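PDB 2AZ4: hypothetical protein EF2904, which is of unknown function but carries a metallo-beta-lactamase fold with two bound zinc ions, and may act as an RNA-binding exonuclease. Local coordinates for residues V88-A93 against K114-I119; L110-E115 against R142-L147. One frame throughout, in Å; residues are numbered along the deposited sequence.

Both contacts use helix 114-123, and strands 85-89 and 110-113 are neighbours in one mixed sheet. Contact 1 is wholly buried and small: a single turn of the helix rests on the metal-binding loop that follows strand 85-89, through methyl groups and two bridging waters. Contact 2 lies farther out, partly buried, and buries about three times the area; there strand 110-113 pairs through backbone bonds with strand 145-147, the sheet's outermost strand on that side, and solvent reaches Ile145. The two are joined where Thr112 OG1 lies 2.7 Å from Leu90 O, a probable hydrogen bond, and where Phe89 packs on Tyr111.

Contact 1: V88-A93 against K114-I119; sequences VFLSHA and KETKMI. With ZN (zinc ion), chain C.
The loop leaving strand 85-89 passes alongside the first turns of helix 114-123, with the backbones nearest at Ala93 and Thr116, whose CA atoms are 5.5 Å apart. Thr116 carries most of the contact with its two branches. Its methyl, placed anti to the backbone N, leans onto the peptide joining His92 to Ala93, with CG2 3.6 Å from Ala93 N. The hydroxyl branch meets the same loop through solvent: one water accepts from Ala93 N and lies 2.7 Å from Thr116 OG1, while a second lies 2.8 Å from Ser91 O, hydrogen-bonded to it, and also bonds to Thr116 OG1. One turn further along, Ile119 presents its CG2 branch to the methyl of Ala93, CB to CG2 3.6 Å, and its longer branch leads away from the loop; the side chain also touches Leu288 and Val292 of helix 283-293. The loop belongs to the zinc-binding HxHxDH motif of the metallo-beta-lactamase fold, of which His92 is the first histidine. Its imidazole leads away from the helix, and NE2 binds zinc at 2.3 Å; His94, His167 and Asp189 bind the same ion, as do two waters. At the other end of the ring, ND1 donates to Ser91 OG at 2.6 Å, with the hydroxyl oxygen only 6° out of the imidazole plane, a second-shell bond that fixes the ring's rotation. Asp35 in turn accepts from the backbone N of Ser91.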
ATOM      1  N   VAL A  88       9.683   0.509  15.126  1.00 15.37           N
ATOM      2  CA  VAL A  88       8.450   0.436  14.374  1.00 15.02           C
ATOM      3  C   VAL A  88       8.800  -0.109  12.993  1.00 15.33           C
ATOM      4  O   VAL A  88       9.817   0.254  12.413  1.00 14.68           O
ATOM      5  CB  VAL A  88       7.686   1.816  14.267  1.00 14.11           C
ATOM      6  CG1 VAL A  88       6.446   1.714  13.368  1.00 13.61           C
ATOM      7  CG2 VAL A  88       7.261   2.349  15.615  1.00 14.43           C
ATOM      8  N   PHE A  89       7.932  -0.968  12.476  1.00 15.77           N
ATOM      9  CA  PHE A  89       8.113  -1.558  11.157  1.00 15.59           C
ATOM     10  C   PHE A  89       6.947  -1.192  10.280  1.00 16.42           C
ATOM     11  O   PHE A  89       5.796  -1.058  10.755  1.00 16.36           O
ATOM     12  CB  PHE A  89       8.259  -3.084  11.270  1.00 16.15           C
ATOM     13  CG  PHE A  89       9.473  -3.510  12.009  1.00 15.04           C
ATOM     14  CD1 PHE A  89      10.620  -3.898  11.317  1.00 16.81           C
ATOM     15  CD2 PHE A  89       9.496  -3.515  13.402  1.00 17.70           C
ATOM     16  CE1 PHE A  89      11.778  -4.288  12.014  1.00 17.97           C
ATOM     17  CE2 PHE A  89      10.650  -3.891  14.116  1.00 17.99           C
ATOM     18  CZ  PHE A  89      11.798  -4.265  13.418  1.00 17.17           C
ATOM     19  N   LEU A  90       7.226  -1.064   8.985  1.00 16.71           N
ATOM     20  CA  LEU A  90       6.219  -0.666   8.024  1.00 16.83           C
ATOM     21  C   LEU A  90       6.173  -1.685   6.878  1.00 16.51           C
ATOM     22  O   LEU A  90       7.138  -1.824   6.126  1.00 16.26           O
ATOM     23  CB  LEU A  90       6.568   0.748   7.531  1.00 16.47           C
ATOM     24  CG  LEU A  90       5.798   1.517   6.495  1.00 18.88           C
ATOM     25  CD1 LEU A  90       4.283   1.563   6.775  1.00 21.67           C
ATOM     26  CD2 LEU A  90       6.413   2.931   6.345  1.00 17.42           C
ATOM     27  N   SER A  91       5.053  -2.395   6.771  1.00 16.23           N
ATOM     28  CA  SER A  91       4.911  -3.471   5.809  1.00 16.35           C
ATOM     29  C   SER A  91       5.065  -2.947   4.380  1.00 15.74           C
ATOM     30  O   SER A  91       5.739  -3.569   3.577  1.00 15.52           O
ATOM     31  CB  SER A  91       3.571  -4.230   5.989  1.00 16.49           C
ATOM     32  OG  SER A  91       2.428  -3.534   5.485  1.00 17.33           O
ATOM     33  N   HIS A  92       4.419  -1.825   4.082  1.00 14.54           N
ATOM     34  CA  HIS A  92       4.467  -1.205   2.761  1.00 14.26           C
ATOM     35  C   HIS A  92       3.963   0.251   2.794  1.00 14.57           C
ATOM     36  O   HIS A  92       3.470   0.734   3.821  1.00 15.16           O
ATOM     37  CB  HIS A  92       3.724  -2.050   1.703  1.00 14.55           C
ATOM     38  CG  HIS A  92       2.243  -2.174   1.935  1.00 15.33           C
ATOM     39  ND1 HIS A  92       1.706  -2.719   3.082  1.00 15.96           N
ATOM     40  CD2 HIS A  92       1.187  -1.840   1.155  1.00 18.00           C
ATOM     41  CE1 HIS A  92       0.387  -2.738   2.990  1.00 15.30           C
ATOM     42  NE2 HIS A  92       0.045  -2.191   1.840  1.00 16.05           N
ATOM     43  N   ALA A  93       4.066   0.935   1.656  1.00 14.38           N
ATOM     44  CA  ALA A  93       3.827   2.373   1.554  1.00 13.93           C
ATOM     45  C   ALA A  93       2.363   2.863   1.603  1.00 14.66           C
ATOM     46  O   ALA A  93       2.103   4.052   1.904  1.00 14.74           O
ATOM     47  CB  ALA A  93       4.518   2.922   0.312  1.00 14.06           C
ATOM     48  N   LYS A 114      13.864  -1.060   1.703  1.00 17.25           N
ATOM     49  CA  LYS A 114      14.367   0.148   1.041  1.00 17.72           C
ATOM     50  C   LYS A 114      13.477   0.682  -0.095  1.00 17.24           C
ATOM     51  O   LYS A 114      13.361   1.898  -0.247  1.00 17.58           O
ATOM     52  CB  LYS A 114      15.839  -0.021   0.597  1.00 17.76           C
ATOM     53  CG  LYS A 114      16.067  -0.988  -0.536  1.00 18.45           C
ATOM     54  CD  LYS A 114      17.569  -1.280  -0.733  1.00 19.17           C
ATOM     55  CE  LYS A 114      17.812  -2.350  -1.811  1.00 18.27           C
ATOM     56  NZ  LYS A 114      17.350  -3.719  -1.359  1.00 18.68           N
ATOM     57  N   GLU A 115      12.827  -0.201  -0.849  1.00 16.79           N
ATOM     58  CA  GLU A 115      11.936   0.213  -1.930  1.00 17.18           C
ATOM     59  C   GLU A 115      10.680   0.939  -1.411  1.00 17.05           C
ATOM     60  O   GLU A 115      10.242   1.927  -1.994  1.00 16.37           O
ATOM     61  CB  GLU A 115      11.537  -0.983  -2.816  1.00 17.83           C
ATOM     62  CG  GLU A 115      12.752  -1.660  -3.496  1.00 20.60           C
ATOM     63  CD  GLU A 115      13.447  -2.692  -2.612  1.00 23.00           C
ATOM     64  OE1 GLU A 115      13.023  -2.896  -1.441  1.00 22.06           O
ATOM     65  OE2 GLU A 115      14.437  -3.297  -3.088  1.00 23.66           O
ATOM     66  N   THR A 116      10.115   0.448  -0.307  1.00 15.69           N
ATOM     67  CA  THR A 116       9.011   1.142   0.349  1.00 15.69           C
ATOM     68  C   THR A 116       9.394   2.581   0.721  1.00 15.76           C
ATOM     69  O   THR A 116       8.593   3.523   0.561  1.00 14.17           O
ATOM     70  CB  THR A 116       8.557   0.379   1.606  1.00 15.46           C
ATOM     71  OG1 THR A 116       7.905  -0.844   1.203  1.00 16.07           O
ATOM     72  CG2 THR A 116       7.577   1.247   2.431  1.00 16.53           C
ATOM     73  N   LYS A 117      10.604   2.739   1.255  1.00 15.81           N
ATOM     74  CA  LYS A 117      11.118   4.075   1.578  1.00 17.01           C
ATOM     75  C   LYS A 117      11.173   5.014   0.340  1.00 18.17           C
ATOM     76  O   LYS A 117      10.732   6.176   0.417  1.00 17.56           O
ATOM     77  CB  LYS A 117      12.479   3.951   2.277  1.00 17.18           C
ATOM     78  CG  LYS A 117      13.141   5.283   2.640  1.00 18.03           C
ATOM     79  CD  LYS A 117      14.543   5.040   3.154  1.00 17.07           C
ATOM     80  CE  LYS A 117      15.274   6.371   3.273  1.00 19.27           C
ATOM     81  NZ  LYS A 117      16.549   6.282   4.046  1.00 19.08           N
ATOM     82  N   MET A 118      11.703   4.505  -0.784  1.00 18.46           N
ATOM     83  CA  MET A 118      11.703   5.223  -2.066  1.00 19.68           C
ATOM     84  C   MET A 118      10.300   5.637  -2.503  1.00 20.15           C
ATOM     85  O   MET A 118      10.075   6.805  -2.845  1.00 20.02           O
ATOM     86  CB  MET A 118      12.301   4.369  -3.197  1.00 19.62           C
ATOM     87  CG  MET A 118      13.782   4.120  -3.077  1.00 21.49           C
ATOM     88  SD  MET A 118      14.515   3.008  -4.320  1.00 19.70           S
ATOM     89  CE  MET A 118      16.106   3.646  -3.987  1.00 21.05           C
ATOM     90  N   ILE A 119       9.391   4.652  -2.565  1.00 20.43           N
ATOM     91  CA  ILE A 119       7.977   4.874  -2.932  1.00 20.06           C
ATOM     92  C   ILE A 119       7.332   5.991  -2.101  1.00 19.98           C
ATOM     93  O   ILE A 119       6.762   6.943  -2.633  1.00 18.74           O
ATOM     94  CB  ILE A 119       7.153   3.531  -2.827  1.00 20.79           C
ATOM     95  CG1 ILE A 119       7.655   2.479  -3.829  1.00 20.04           C
ATOM     96  CG2 ILE A 119       5.641   3.741  -3.017  1.00 18.95           C
ATOM     97  CD1 ILE A 119       7.812   3.002  -5.231  1.00 25.21           C
TER
HETATM   98 ZN    ZN C 601      -1.886  -2.331   0.613  1.00 23.71          ZN
HETATM   99  O   HOH W   1       8.514  -2.964   3.433  1.00 18.94           O
HETATM  100  O   HOH W   2       5.738  -0.423  -0.277  1.00 17.00           O
HETATM  101  O   HOH W   3      -3.914  -2.304  -0.220  1.00 18.85           O
HETATM  102  O   HOH W   4      -3.251  -0.859   1.758  1.00 18.61           O

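Contact 2: L110-E115 against R142-L147; sequences LYTLKE and REMIGL
Leu110 to Leu113 run parallel to Ile145 to Leu147 as the two strands of a beta-alpha-beta unit, whose helix 114-123 begins directly after Leu113. Four backbone bonds tie them: Ile145 N to Leu110 O (2.8 Å), the longer Thr112 N to Ile145 O (3.3 Å), Leu147 N to Thr112 O, and Lys114 N to Leu147 O. The last carries the pairing past the strand's end into the helix's first residue.

On one face of the sheet Ile145 and Leu147 both pack obliquely against the CD1/CE1 side of the Tyr111 ring, one towards its far end and the other near its root. Ile145 runs beside it in the same direction, with its CD1 methyl 3.5 Å from Tyr111 CE1, while Leu147 sets CD1 against Tyr111 CD1 and CB. Phe89 and Ile153 also pack on this tyrosine.

Leu110 pushes its CD2 branch into a notch between Met144 and Arg142, meeting Met144 CG at 3.6 Å and Arg142 CD at 3.5 Å. A bend at chi2 (91°) places that CD, and a further one at chi3 (84°) swings the guanidinium back, with Arg142 NH1 3.5 Å from Leu110 CB; the carbonyls of Glu143, Val108 and Leu104 hold the group. Beyond Leu110, the sulfur of Met144 abuts the methyl of Thr112, whose hydroxyl turns instead to Leu90 O.

Gly146 offers no side chain where the helix starts, and the backbones close to 3.6 Å between its CA and that of Lys114. Lys114 CB and CG pack beside Leu147 O, and a water held by Lys114 NZ and Glu115 OE1 donates to that oxygen, Leu147 O, at 2.9 Å.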
ATOM      1  N   LEU A 110      12.529   3.472  12.511  1.00 16.31           N
ATOM      2  CA  LEU A 110      11.421   3.055  11.664  1.00 15.33           C
ATOM      3  C   LEU A 110      12.042   2.255  10.518  1.00 16.42           C
ATOM      4  O   LEU A 110      12.907   2.768   9.777  1.00 16.28           O
ATOM      5  CB  LEU A 110      10.651   4.269  11.131  1.00 15.09           C
ATOM      6  CG  LEU A 110       9.527   4.045  10.089  1.00 13.66           C
ATOM      7  CD1 LEU A 110       8.438   3.165  10.668  1.00 11.66           C
ATOM      8  CD2 LEU A 110       8.914   5.378   9.610  1.00 13.82           C
ATOM      9  N   TYR A 111      11.611   0.994  10.405  1.00 15.49           N
ATOM     10  CA  TYR A 111      12.234   0.012   9.517  1.00 16.26           C
ATOM     11  C   TYR A 111      11.267  -0.356   8.420  1.00 16.28           C
ATOM     12  O   TYR A 111      10.072  -0.534   8.649  1.00 16.25           O
ATOM     13  CB  TYR A 111      12.652  -1.277  10.261  1.00 15.93           C
ATOM     14  CG  TYR A 111      13.743  -1.098  11.292  1.00 16.70           C
ATOM     15  CD1 TYR A 111      15.095  -1.049  10.912  1.00 18.03           C
ATOM     16  CD2 TYR A 111      13.431  -0.958  12.633  1.00 17.92           C
ATOM     17  CE1 TYR A 111      16.086  -0.880  11.834  1.00 14.96           C
ATOM     18  CE2 TYR A 111      14.407  -0.788  13.578  1.00 16.43           C
ATOM     19  CZ  TYR A 111      15.732  -0.755  13.177  1.00 18.40           C
ATOM     20  OH  TYR A 111      16.694  -0.583  14.104  1.00 15.80           O
ATOM     21  N   THR A 112      11.788  -0.500   7.218  1.00 15.81           N
ATOM     22  CA  THR A 112      10.956  -0.897   6.116  1.00 15.52           C
ATOM     23  C   THR A 112      11.878  -1.413   5.018  1.00 16.29           C
ATOM     24  O   THR A 112      13.074  -1.218   5.112  1.00 16.33           O
ATOM     25  CB  THR A 112      10.030   0.268   5.643  1.00 15.45           C
ATOM     26  OG1 THR A 112       8.984  -0.275   4.837  1.00 15.04           O
ATOM     27  CG2 THR A 112      10.791   1.346   4.858  1.00 14.76           C
ATOM     28  N   LEU A 113      11.357  -2.098   4.005  1.00 15.84           N
ATOM     29  CA  LEU A 113      12.255  -2.429   2.911  1.00 16.49           C
ATOM     30  C   LEU A 113      12.630  -1.131   2.191  1.00 17.21           C
ATOM     31  O   LEU A 113      11.815  -0.208   2.096  1.00 16.66           O
ATOM     32  CB  LEU A 113      11.664  -3.453   1.947  1.00 16.13           C
ATOM     33  CG  LEU A 113      11.514  -4.891   2.493  1.00 16.95           C
ATOM     34  CD1 LEU A 113      10.888  -5.758   1.450  1.00 15.08           C
ATOM     35  CD2 LEU A 113      12.851  -5.524   2.979  1.00 17.93           C
ATOM     36  N   LYS A 114      13.864  -1.060   1.703  1.00 17.25           N
ATOM     37  CA  LYS A 114      14.367   0.148   1.041  1.00 17.72           C
ATOM     38  C   LYS A 114      13.477   0.682  -0.095  1.00 17.24           C
ATOM     39  O   LYS A 114      13.361   1.898  -0.247  1.00 17.58           O
ATOM     40  CB  LYS A 114      15.839  -0.021   0.597  1.00 17.76           C
ATOM     41  CG  LYS A 114      16.067  -0.988  -0.536  1.00 18.45           C
ATOM     42  CD  LYS A 114      17.569  -1.280  -0.733  1.00 19.17           C
ATOM     43  CE  LYS A 114      17.812  -2.350  -1.811  1.00 18.27           C
ATOM     44  NZ  LYS A 114      17.350  -3.719  -1.359  1.00 18.68           N
ATOM     45  N   GLU A 115      12.827  -0.201  -0.849  1.00 16.79           N
ATOM     46  CA  GLU A 115      11.936   0.213  -1.930  1.00 17.18           C
ATOM     47  C   GLU A 115      10.680   0.939  -1.411  1.00 17.05           C
ATOM     48  O   GLU A 115      10.242   1.927  -1.994  1.00 16.37           O
ATOM     49  CB  GLU A 115      11.537  -0.983  -2.816  1.00 17.83           C
ATOM     50  CG  GLU A 115      12.752  -1.660  -3.496  1.00 20.60           C
ATOM     51  CD  GLU A 115      13.447  -2.692  -2.612  1.00 23.00           C
ATOM     52  OE1 GLU A 115      13.023  -2.896  -1.441  1.00 22.06           O
ATOM     53  OE2 GLU A 115      14.437  -3.297  -3.088  1.00 23.66           O
ATOM     54  N   ARG A 142       9.843  11.705   7.511  1.00 18.54           N
ATOM     55  CA  ARG A 142      10.792  11.304   8.548  1.00 17.85           C
ATOM     56  C   ARG A 142      11.719  10.156   8.104  1.00 17.84           C
ATOM     57  O   ARG A 142      11.458   9.481   7.085  1.00 16.33           O
ATOM     58  CB  ARG A 142      10.063  11.008   9.870  1.00 18.22           C
ATOM     59  CG  ARG A 142       9.275   9.674   9.917  1.00 18.54           C
ATOM     60  CD  ARG A 142      10.165   8.545  10.442  1.00 26.60           C
ATOM     61  NE  ARG A 142      10.146   8.556  11.874  1.00 23.62           N
ATOM     62  CZ  ARG A 142      10.989   7.971  12.708  1.00 21.46           C
ATOM     63  NH1 ARG A 142      12.049   7.272  12.314  1.00 20.28           N
ATOM     64  NH2 ARG A 142      10.732   8.115  13.998  1.00 18.62           N
ATOM     65  N   GLU A 143      12.822   9.983   8.831  1.00 17.41           N
ATOM     66  CA  GLU A 143      13.830   8.967   8.496  1.00 18.46           C
ATOM     67  C   GLU A 143      13.233   7.550   8.496  1.00 17.78           C
ATOM     68  O   GLU A 143      12.418   7.219   9.373  1.00 17.13           O
ATOM     69  CB  GLU A 143      15.003   9.015   9.496  1.00 18.73           C
ATOM     70  CG  GLU A 143      15.770  10.332   9.521  1.00 21.79           C
ATOM     71  CD  GLU A 143      16.875  10.388  10.582  1.00 21.84           C
ATOM     72  OE1 GLU A 143      17.068   9.405  11.328  1.00 24.44           O
ATOM     73  OE2 GLU A 143      17.556  11.436  10.653  1.00 26.46           O
ATOM     74  N   MET A 144      13.645   6.739   7.518  1.00 16.30           N
ATOM     75  CA  MET A 144      13.351   5.303   7.483  1.00 14.61           C
ATOM     76  C   MET A 144      14.672   4.585   7.250  1.00 14.73           C
ATOM     77  O   MET A 144      15.475   5.012   6.418  1.00 14.61           O
ATOM     78  CB  MET A 144      12.376   4.960   6.328  1.00 14.51           C
ATOM     79  CG  MET A 144      10.917   5.383   6.612  1.00 14.67           C
ATOM     80  SD  MET A 144       9.799   5.087   5.261  1.00  9.62           S
ATOM     81  CE  MET A 144       9.758   6.705   4.537  1.00 13.52           C
ATOM     82  N   ILE A 145      14.900   3.501   7.985  1.00 15.76           N
ATOM     83  CA  ILE A 145      16.036   2.610   7.714  1.00 15.53           C
ATOM     84  C   ILE A 145      15.592   1.618   6.651  1.00 15.77           C
ATOM     85  O   ILE A 145      14.825   0.686   6.937  1.00 16.01           O
ATOM     86  CB  ILE A 145      16.517   1.908   8.978  1.00 14.97           C
ATOM     87  CG1 ILE A 145      17.021   2.952   9.985  1.00 16.46           C
ATOM     88  CG2 ILE A 145      17.669   0.931   8.668  1.00 14.63           C
ATOM     89  CD1 ILE A 145      17.193   2.400  11.404  1.00 17.21           C
ATOM     90  N   GLY A 146      16.033   1.863   5.413  1.00 15.85           N
ATOM     91  CA  GLY A 146      15.728   0.986   4.289  1.00 14.88           C
ATOM     92  C   GLY A 146      16.547  -0.289   4.435  1.00 16.00           C
ATOM     93  O   GLY A 146      17.784  -0.233   4.599  1.00 14.45           O
ATOM     94  N   LEU A 147      15.846  -1.426   4.417  1.00 14.33           N
ATOM     95  CA  LEU A 147      16.443  -2.752   4.587  1.00 14.92           C
ATOM     96  C   LEU A 147      16.346  -3.577   3.299  1.00 14.62           C
ATOM     97  O   LEU A 147      15.616  -3.220   2.377  1.00 14.22           O
ATOM     98  CB  LEU A 147      15.717  -3.518   5.715  1.00 14.61           C
ATOM     99  CG  LEU A 147      15.732  -2.875   7.101  1.00 15.18           C
ATOM    100  CD1 LEU A 147      14.867  -3.731   8.051  1.00 14.83           C
ATOM    101  CD2 LEU A 147      17.201  -2.711   7.628  1.00 12.69           C
TER
HETATM  102  O   HOH W   5      14.520   5.700  11.551  1.00 19.47           O
HETATM  103  O   HOH W   6      14.995  -4.366  -0.175  1.00 21.27           O